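Local coordinates for protein ubiquitin (Sulfolobus solfataricus, PDB 4WWM) that probably acts as a ubiquitin-like modifier of the Urm1 family, conjugated to other proteins and linked to the archaeal proteasome pathway and to tRNA processing, at residues 2-6 against 17-23; 50-56 against 72-78. All blocks are in the same frame, centred on the assembly; numbering follows the deposited sequence. Where two conformers were deposited one is given.

Contact 1: residues 2-6 against 17-23; sequences PKVIL and REIYVND. With SO4 (sulfate ion), chain C.
The flat group here is the phenol ring of Tyr20, with the aliphatic chain of Lys3 over one face: CG stands 4.1 Å from the ring centroid and 17° off the ring normal, displaced toward the rim. That holds for one of two conformers, so the ring's place is less certain. A sulfate, probably from the crystallisation liquor, sits at the hydroxyl edge with its sulfur in the ring plane; its interaction with the Tyr20 hydroxyl is doubtful. Lys3 gets across because CG is anti to the backbone N (chi1 -176°) and the rest fully extended, carrying NZ past the phenol to a 3.0 Å hydrogen bond with sulfate O2. The same ammonium forms a salt bridge with Glu18, whose oxygen is less surely placed. Glu18 runs alongside Ile5, its CG 3.9 Å from Ile5 CG1.

The strands beneath are antiparallel: Val4 and Ile19 form a hydrogen-bonded pair (Val4 N to Ile19 O 2.8 Å, Ile19 N to Val4 O 3.0 Å), extended by Val21 N to Pro2 O and Leu6 N to Arg17 O. A water donates to Leu6 O and accepts from Arg17 NE, bridging the Leu6-Arg17 end.

Val4 CB packs against Ile19 CG2 on their shared face, Val4 CG2 meets Val21 CG2 at 4.1 Å toward the end of the pair, and both valines rest on Val29 of helix 26-33. Strand 18-20, an outermost strand of the sheet, is the antiparallel partner of strand 3-6 in a ubiquitin-like beta-grasp fold, with helix 10-14 in their connection and strand 73-78 on the other side of strand 3-6.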
ATOM      1  N   PRO A   2      -3.241 -10.602   0.160  1.00 23.22           N
ATOM      2  CA  PRO A   2      -1.843 -10.164   0.223  1.00 23.41           C
ATOM      3  C   PRO A   2      -1.451  -9.541   1.558  1.00 21.87           C
ATOM      4  O   PRO A   2      -2.298  -9.112   2.344  1.00 20.06           O
ATOM      5  CB  PRO A   2      -1.741  -9.129  -0.907  1.00 21.87           C
ATOM      6  CG  PRO A   2      -3.140  -8.852  -1.342  1.00 25.47           C
ATOM      7  CD  PRO A   2      -3.922 -10.081  -1.034  1.00 24.89           C
ATOM      8  N   LYS A   3      -0.145  -9.507   1.795  1.00 14.46           N
ATOM      9  CA  LYS A   3       0.424  -8.952   3.012  1.00 15.93           C
ATOM     10  C   LYS A   3       0.927  -7.538   2.742  1.00 16.55           C
ATOM     11  O   LYS A   3       1.670  -7.314   1.784  1.00 14.97           O
ATOM     12  CB  LYS A   3       1.560  -9.842   3.515  1.00 17.85           C
ATOM     13  CG  LYS A   3       2.168  -9.416   4.843  1.00 22.68           C
ATOM     14  CD  LYS A   3       3.292 -10.358   5.250  1.00 37.12           C
ATOM     15  CE  LYS A   3       3.938  -9.942   6.555  1.00 51.07           C
ATOM     16  NZ  LYS A   3       5.061 -10.852   6.914  1.00 61.34           N
ATOM     17  N   VAL A   4       0.503  -6.595   3.580  1.00 12.78           N
ATOM     18  CA  VAL A   4       0.954  -5.210   3.494  1.00 12.20           C
ATOM     19  C   VAL A   4       1.943  -4.908   4.615  1.00 12.44           C
ATOM     20  O   VAL A   4       1.653  -5.159   5.787  1.00 12.82           O
ATOM     21  CB  VAL A   4      -0.227  -4.223   3.577  1.00 11.17           C
ATOM     22  CG1 VAL A   4       0.261  -2.776   3.530  1.00 11.00           C
ATOM     23  CG2 VAL A   4      -1.208  -4.478   2.449  1.00 11.17           C
ATOM     24  N   ILE A   5       3.107  -4.384   4.245  1.00 11.91           N
ATOM     25  CA  ILE A   5       4.120  -3.977   5.211  1.00 12.16           C
ATOM     26  C   ILE A   5       4.355  -2.471   5.123  1.00 11.38           C
ATOM     27  O   ILE A   5       4.651  -1.943   4.051  1.00 11.83           O
ATOM     28  CB  ILE A   5       5.452  -4.719   4.983  1.00 14.75           C
ATOM     29  CG1 ILE A   5       5.232  -6.235   5.062  1.00 15.40           C
ATOM     30  CG2 ILE A   5       6.489  -4.269   6.009  1.00 16.33           C
ATOM     31  CD1 ILE A   5       6.492  -7.072   4.842  1.00 18.06           C
ATOM     32  N   LEU A   6       4.228  -1.785   6.256  1.00 14.17           N
ATOM     33  CA  LEU A   6       4.474  -0.349   6.317  1.00 12.14           C
ATOM     34  C   LEU A   6       5.916  -0.090   6.727  1.00 14.70           C
ATOM     35  O   LEU A   6       6.485  -0.839   7.522  1.00 15.83           O
ATOM     36  CB  LEU A   6       3.511   0.327   7.300  1.00 14.38           C
ATOM     37  CG  LEU A   6       2.017   0.174   7.006  1.00 13.20           C
ATOM     38  CD1 LEU A   6       1.200   0.846   8.092  1.00 13.42           C
ATOM     39  CD2 LEU A   6       1.651   0.752   5.654  1.00 12.12           C
ATOM     40  N   ARG A  17       2.372  -2.306  11.814  1.00 17.22           N
ATOM     41  CA  ARG A  17       3.518  -2.512  10.931  1.00 17.49           C
ATOM     42  C   ARG A  17       3.167  -3.414   9.751  1.00 15.93           C
ATOM     43  O   ARG A  17       3.572  -3.152   8.619  1.00 15.57           O
ATOM     44  CB  ARG A  17       4.689  -3.112  11.711  1.00 24.41           C
ATOM     45  CG  ARG A  17       5.966  -3.242  10.898  1.00 28.69           C
ATOM     46  CD  ARG A  17       7.120  -3.750  11.748  1.00 42.09           C
ATOM     47  NE  ARG A  17       8.331  -3.962  10.960  1.00 63.05           N
ATOM     48  CZ  ARG A  17       9.489  -4.385  11.460  1.00 69.96           C
ATOM     49  NH1 ARG A  17       9.606  -4.647  12.755  1.00 62.06           N
ATOM     50  NH2 ARG A  17      10.535  -4.547  10.661  1.00 72.04           N
ATOM     51  N   GLU A  18       2.423  -4.479  10.027  1.00 15.81           N
ATOM     52  CA  GLU A  18       2.046  -5.436   8.998  1.00 14.81           C
ATOM     53  C   GLU A  18       0.607  -5.873   9.177  1.00 13.37           C
ATOM     54  O   GLU A  18       0.118  -6.000  10.301  1.00 14.24           O
ATOM     55  CB  GLU A  18       2.965  -6.661   9.025  1.00 16.93           C
ATOM     56  CG  GLU A  18       4.433  -6.330   8.863  1.00 27.89           C
ATOM     57  CD  GLU A  18       5.320  -7.558   8.919  1.00 32.13           C
ATOM     58  OE1 GLU A  18       4.783  -8.683   9.018  1.00 30.81           O
ATOM     59  OE2 GLU A  18       6.558  -7.391   8.867  1.00 33.77           O
ATOM     60  N   ILE A  19      -0.063  -6.108   8.056  1.00 17.72           N
ATOM     61  CA  ILE A  19      -1.454  -6.523   8.069  1.00 18.97           C
ATOM     62  C   ILE A  19      -1.764  -7.284   6.784  1.00 17.57           C
ATOM     63  O   ILE A  19      -1.216  -6.972   5.726  1.00 18.89           O
ATOM     64  CB  ILE A  19      -2.396  -5.301   8.222  1.00 15.70           C
ATOM     65  CG1 ILE A  19      -3.817  -5.743   8.585  1.00 16.72           C
ATOM     66  CG2 ILE A  19      -2.392  -4.449   6.953  1.00 15.32           C
ATOM     67  CD1 ILE A  19      -4.731  -4.585   8.963  1.00 16.61           C
ATOM     68  N   TYR A  20      -2.610  -8.304   6.886  1.00 15.42           N
ATOM     69  CA  TYR A  20      -3.080  -9.027   5.710  0.57 15.97           C
ATOM     70  C   TYR A  20      -4.424  -8.471   5.255  1.00 16.80           C
ATOM     71  O   TYR A  20      -5.247  -8.070   6.078  1.00 13.84           O
ATOM     72  CB  TYR A  20      -3.206 -10.522   6.006  0.57 16.38           C
ATOM     73  CG  TYR A  20      -1.891 -11.262   6.106  0.57 16.53           C
ATOM     74  CD1 TYR A  20      -1.182 -11.305   7.300  0.57 16.46           C
ATOM     75  CD2 TYR A  20      -1.371 -11.939   5.011  0.57 16.70           C
ATOM     76  CE1 TYR A  20       0.012 -11.989   7.395  0.57 17.75           C
ATOM     77  CE2 TYR A  20      -0.178 -12.626   5.097  0.57 18.30           C
ATOM     78  CZ  TYR A  20       0.509 -12.649   6.291  0.57 19.38           C
ATOM     79  OH  TYR A  20       1.698 -13.334   6.372  0.57 22.00           O
ATOM     80  N   VAL A  21      -4.636  -8.448   3.942  1.00 21.38           N
ATOM     81  CA  VAL A  21      -5.892  -7.992   3.353  1.00 25.57           C
ATOM     82  C   VAL A  21      -6.296  -8.972   2.254  1.00 25.97           C
ATOM     83  O   VAL A  21      -5.435  -9.532   1.577  1.00 26.73           O
ATOM     84  CB  VAL A  21      -5.769  -6.568   2.770  1.00 31.36           C
ATOM     85  CG1 VAL A  21      -5.448  -5.562   3.878  1.00 50.22           C
ATOM     86  CG2 VAL A  21      -4.709  -6.525   1.665  1.00 23.45           C
ATOM     87  N   ASN A  22      -7.593  -9.185   2.072  1.00 26.02           N
ATOM     88  CA  ASN A  22      -8.052 -10.185   1.111  1.00 31.11           C
ATOM     89  C   ASN A  22      -8.114  -9.659  -0.328  1.00 30.67           C
ATOM     90  O   ASN A  22      -8.293 -10.427  -1.271  1.00 32.68           O
ATOM     91  CB  ASN A  22      -9.424 -10.726   1.524  1.00 35.08           C
ATOM     92  CG  ASN A  22     -10.506  -9.657   1.530  1.00 44.79           C
ATOM     93  OD1 ASN A  22     -10.280  -8.516   1.124  1.00 37.66           O
ATOM     94  ND2 ASN A  22     -11.695 -10.031   1.990  1.00 49.59           N
ATOM     95  N   ASP A  23      -7.953  -8.350  -0.489  1.00 25.89           N
ATOM     96  CA  ASP A  23      -8.115  -7.705  -1.789  1.00 25.52           C
ATOM     97  C   ASP A  23      -7.052  -8.136  -2.799  1.00 21.55           C
ATOM     98  O   ASP A  23      -5.874  -8.249  -2.462  1.00 20.13           O
ATOM     99  CB  ASP A  23      -8.079  -6.185  -1.615  1.00 30.46           C
ATOM    100  CG  ASP A  23      -9.245  -5.662  -0.799  1.00 37.87           C
ATOM    101  OD1 ASP A  23     -10.305  -5.372  -1.392  1.00 52.29           O
ATOM    102  OD2 ASP A  23      -9.099  -5.543   0.436  1.00 39.70           O
TER
HETATM  103  S   SO4 C 101       3.141 -13.953   8.909  1.00 83.61           S
HETATM  104  O1  SO4 C 101       3.760 -14.770   7.869  1.00103.20           O
HETATM  105  O2  SO4 C 101       3.216 -12.546   8.526  1.00111.53           O
HETATM  106  O3  SO4 C 101       3.849 -14.154  10.170  1.00 57.86           O
HETATM  107  O4  SO4 C 101       1.743 -14.344   9.068  1.00107.23           O
HETATM  108  O   HOH W   1       8.366  -2.552   8.332  1.00 27.12           O

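Contact 2: residues 50-56 against 72-78; sequences GILILIN and DIIEIIP
Asn56 and Asp72 finish this antiparallel pair with side-chain chemistry. The amide of Asn56 is used at both ends: OD1 accepts from Ile73 N at 2.9 Å, the donor tilted 33° from the carbonyl plane, and ND2 donates to Asp72 OD1 at 2.8 Å. That second bond lies close to the amide plane yet meets the carboxylate from above, the two planes standing 71° apart. With CG anti to its carbonyl carbon (chi1 -61°), Asn56 turns the amide back toward Ile73, whose carbonyl in turn receives Asn56 N. The other carboxylate oxygen of Asp72 accepts from Asn69 N, so both oxygens are engaged. Replacing Asp72 by alanine removes both and would probably leave Asn56 ND2 and Asn69 N each without its acceptor, with the Asn56 amide freer to turn.

Farther along, backbone groups satisfy one another in two reciprocal pairs, Leu52 with Ile77 and Leu54 with Glu75. Outward, Ile74 bonds through its backbone to Lys3 and Ile5 of strand 3-6, and Ile53 to Trp60. The intervening non-hydrogen-bonded pairs add CA-H...O contacts, including Ile53 CA to Glu75 O at 3.3 Å.

Ile51, Ile53, Ile55, Ile74 and Ile76 share one face with Pro78; Ile53, Ile74 and Ile76 touch helix 26-33. Ile53 CG2 meets Ile74 CG2, and Ile51 CG2 meets Ile76 CG2, each at 3.6 Å and side by side. On the other face Leu54 CD1 touches Ile77 CD1 at 3.7 Å. The chemistry implies a strand pair joined by backbone bonds and aliphatic packing, with the side-chain hydrogen bonds between the two segments being those of Asn56, at one end.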
ATOM      1  N   GLY A  50       5.832  11.141  -2.446  1.00 32.47           N
ATOM      2  CA  GLY A  50       6.699  10.693  -1.376  1.00 29.76           C
ATOM      3  C   GLY A  50       6.302   9.333  -0.839  1.00 28.27           C
ATOM      4  O   GLY A  50       6.792   8.920   0.207  1.00 29.68           O
ATOM      5  N   ILE A  51       5.407   8.646  -1.548  1.00 22.23           N
ATOM      6  CA  ILE A  51       5.042   7.271  -1.215  1.00 20.55           C
ATOM      7  C   ILE A  51       5.326   6.343  -2.386  1.00 22.04           C
ATOM      8  O   ILE A  51       4.846   6.562  -3.498  1.00 25.88           O
ATOM      9  CB  ILE A  51       3.557   7.135  -0.837  1.00 22.53           C
ATOM     10  CG1 ILE A  51       3.226   8.037   0.354  1.00 22.82           C
ATOM     11  CG2 ILE A  51       3.223   5.673  -0.506  1.00 20.28           C
ATOM     12  CD1 ILE A  51       1.760   8.097   0.675  1.00 34.07           C
ATOM     13  N   LEU A  52       6.102   5.299  -2.118  1.00 25.25           N
ATOM     14  CA  LEU A  52       6.398   4.274  -3.108  1.00 21.42           C
ATOM     15  C   LEU A  52       5.780   2.960  -2.669  1.00 20.54           C
ATOM     16  O   LEU A  52       5.639   2.710  -1.470  1.00 23.02           O
ATOM     17  CB  LEU A  52       7.906   4.117  -3.282  1.00 22.91           C
ATOM     18  CG  LEU A  52       8.656   5.407  -3.608  1.00 29.66           C
ATOM     19  CD1 LEU A  52      10.141   5.134  -3.653  1.00 37.18           C
ATOM     20  CD2 LEU A  52       8.177   5.997  -4.924  1.00 29.82           C
ATOM     21  N   ILE A  53       5.410   2.131  -3.639  1.00 18.96           N
ATOM     22  CA  ILE A  53       4.861   0.816  -3.342  1.00 18.01           C
ATOM     23  C   ILE A  53       5.651  -0.258  -4.070  1.00 18.96           C
ATOM     24  O   ILE A  53       5.834  -0.196  -5.288  1.00 22.86           O
ATOM     25  CB  ILE A  53       3.374   0.711  -3.728  1.00 19.79           C
ATOM     26  CG1 ILE A  53       2.567   1.798  -3.013  1.00 23.81           C
ATOM     27  CG2 ILE A  53       2.833  -0.676  -3.384  1.00 23.29           C
ATOM     28  CD1 ILE A  53       1.087   1.772  -3.325  1.00 27.81           C
ATOM     29  N   LEU A  54       6.123  -1.236  -3.305  1.00 21.10           N
ATOM     30  CA  LEU A  54       6.770  -2.410  -3.865  1.00 19.30           C
ATOM     31  C   LEU A  54       5.826  -3.597  -3.759  1.00 24.82           C
ATOM     32  O   LEU A  54       5.181  -3.797  -2.730  1.00 22.29           O
ATOM     33  CB  LEU A  54       8.083  -2.714  -3.141  1.00 20.66           C
ATOM     34  CG  LEU A  54       9.151  -1.620  -3.169  1.00 21.03           C
ATOM     35  CD1 LEU A  54      10.396  -2.081  -2.426  1.00 23.03           C
ATOM     36  CD2 LEU A  54       9.494  -1.222  -4.597  1.00 25.60           C
ATOM     37  N   ILE A  55       5.735  -4.362  -4.839  1.00 18.69           N
ATOM     38  CA  ILE A  55       5.041  -5.638  -4.823  1.00 18.78           C
ATOM     39  C   ILE A  55       6.088  -6.719  -5.048  1.00 19.73           C
ATOM     40  O   ILE A  55       6.684  -6.796  -6.122  1.00 22.07           O
ATOM     41  CB  ILE A  55       3.944  -5.714  -5.897  1.00 19.36           C
ATOM     42  CG1 ILE A  55       2.920  -4.595  -5.677  1.00 20.83           C
ATOM     43  CG2 ILE A  55       3.260  -7.075  -5.859  1.00 20.12           C
ATOM     44  CD1 ILE A  55       1.888  -4.452  -6.784  1.00 23.95           C
ATOM     45  N   ASN A  56       6.318  -7.534  -4.024  1.00 20.75           N
ATOM     46  CA  ASN A  56       7.374  -8.540  -4.053  1.00 22.62           C
ATOM     47  C   ASN A  56       8.716  -7.931  -4.451  1.00 22.95           C
ATOM     48  O   ASN A  56       9.473  -8.519  -5.221  1.00 24.92           O
ATOM     49  CB  ASN A  56       7.004  -9.676  -5.008  1.00 24.56           C
ATOM     50  CG  ASN A  56       5.729 -10.389  -4.595  1.00 24.75           C
ATOM     51  OD1 ASN A  56       5.443 -10.535  -3.407  1.00 24.38           O
ATOM     52  ND2 ASN A  56       4.952 -10.833  -5.575  1.00 25.63           N
ATOM     53  N   ASP A  72       1.322 -12.365  -2.190  1.00 21.27           N
ATOM     54  CA  ASP A  72       2.116 -11.192  -2.553  1.00 18.89           C
ATOM     55  C   ASP A  72       2.423 -10.337  -1.329  1.00 21.11           C
ATOM     56  O   ASP A  72       1.611 -10.235  -0.410  1.00 20.58           O
ATOM     57  CB  ASP A  72       1.394 -10.340  -3.600  1.00 18.06           C
ATOM     58  CG  ASP A  72       1.454 -10.940  -4.995  1.00 20.30           C
ATOM     59  OD1 ASP A  72       2.332 -11.791  -5.256  1.00 21.02           O
ATOM     60  OD2 ASP A  72       0.621 -10.544  -5.839  1.00 21.26           O
ATOM     61  N   ILE A  73       3.601  -9.723  -1.335  1.00 16.47           N
ATOM     62  CA  ILE A  73       4.017  -8.827  -0.267  1.00 15.78           C
ATOM     63  C   ILE A  73       4.060  -7.397  -0.787  1.00 16.80           C
ATOM     64  O   ILE A  73       4.827  -7.079  -1.697  1.00 18.59           O
ATOM     65  CB  ILE A  73       5.394  -9.219   0.296  1.00 18.05           C
ATOM     66  CG1 ILE A  73       5.350 -10.651   0.842  1.00 21.00           C
ATOM     67  CG2 ILE A  73       5.816  -8.238   1.390  1.00 21.01           C
ATOM     68  CD1 ILE A  73       6.697 -11.193   1.276  1.00 25.04           C
ATOM     69  N   ILE A  74       3.226  -6.547  -0.198  1.00 16.04           N
ATOM     70  CA  ILE A  74       3.122  -5.148  -0.592  1.00 14.12           C
ATOM     71  C   ILE A  74       3.792  -4.253   0.444  1.00 16.44           C
ATOM     72  O   ILE A  74       3.336  -4.169   1.579  1.00 17.75           O
ATOM     73  CB  ILE A  74       1.650  -4.724  -0.756  1.00 12.04           C
ATOM     74  CG1 ILE A  74       0.959  -5.612  -1.796  1.00 14.09           C
ATOM     75  CG2 ILE A  74       1.563  -3.257  -1.158  1.00 12.48           C
ATOM     76  CD1 ILE A  74      -0.547  -5.450  -1.844  1.00 17.22           C
ATOM     77  N   GLU A  75       4.867  -3.577   0.051  1.00 15.33           N
ATOM     78  CA  GLU A  75       5.566  -2.666   0.953  1.00 14.68           C
ATOM     79  C   GLU A  75       5.218  -1.228   0.607  1.00 16.79           C
ATOM     80  O   GLU A  75       5.371  -0.811  -0.539  1.00 16.59           O
ATOM     81  CB  GLU A  75       7.082  -2.863   0.874  1.00 22.16           C
ATOM     82  CG  GLU A  75       7.560  -4.237   1.300  1.00 34.29           C
ATOM     83  CD  GLU A  75       9.055  -4.400   1.124  1.00 44.16           C
ATOM     84  OE1 GLU A  75       9.811  -3.600   1.711  1.00 31.21           O
ATOM     85  OE2 GLU A  75       9.472  -5.321   0.393  1.00 54.78           O
ATOM     86  N   ILE A  76       4.746  -0.478   1.599  1.00 14.46           N
ATOM     87  CA  ILE A  76       4.437   0.934   1.411  1.00 12.78           C
ATOM     88  C   ILE A  76       5.517   1.754   2.109  1.00 17.28           C
ATOM     89  O   ILE A  76       5.666   1.701   3.332  1.00 18.88           O
ATOM     90  CB  ILE A  76       3.040   1.292   1.946  1.00 11.91           C
ATOM     91  CG1 ILE A  76       1.998   0.332   1.361  1.00 10.17           C
ATOM     92  CG2 ILE A  76       2.689   2.730   1.581  1.00 16.47           C
ATOM     93  CD1 ILE A  76       0.611   0.511   1.921  1.00 13.25           C
ATOM     94  N   ILE A  77       6.272   2.501   1.308  1.00 16.82           N
ATOM     95  CA  ILE A  77       7.492   3.157   1.761  1.00 20.40           C
ATOM     96  C   ILE A  77       7.440   4.666   1.539  1.00 21.06           C
ATOM     97  O   ILE A  77       7.311   5.122   0.401  1.00 26.21           O
ATOM     98  CB  ILE A  77       8.725   2.599   1.020  1.00 19.30           C
ATOM     99  CG1 ILE A  77       8.773   1.074   1.146  1.00 18.55           C
ATOM    100  CG2 ILE A  77      10.005   3.230   1.562  1.00 22.23           C
ATOM    101  CD1 ILE A  77       9.828   0.413   0.284  1.00 19.59           C
ATOM    102  N   PRO A  78       7.551   5.454   2.623  1.00 26.19           N
ATOM    103  CA  PRO A  78       7.640   6.903   2.430  1.00 34.06           C
ATOM    104  C   PRO A  78       9.067   7.358   2.111  1.00 32.29           C
ATOM    105  O   PRO A  78      10.018   6.780   2.637  1.00 33.82           O
ATOM    106  CB  PRO A  78       7.170   7.460   3.772  1.00 36.51           C
ATOM    107  CG  PRO A  78       7.586   6.430   4.755  1.00 34.32           C
ATOM    108  CD  PRO A  78       7.484   5.098   4.053  1.00 27.15           C
TER

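Overall arrangement
Both contacts are antiparallel strand pairs of one mixed beta-grasp sheet, their centres about 11 Å apart, and strands 3-6 and 73-78 join them as parallel neighbours. At that seam Lys3 O lies 2.6 Å from Ile74 N and Ile5 N lies 2.7 Å from Ile74 O, both probable hydrogen bonds. Contact 1 includes an outermost strand, and its face with Lys3, Glu18 and Tyr20 is largely polar, with Ile5 among them; contact 2 is nearer the chain centre and mostly aliphatic apart from Glu75 and its polar end. Both are partly buried, contact 2 with one exposed residue against four. Helix 26-33 packs against both, Val29 touching Val4 and Ile74, in one hydrophobic core.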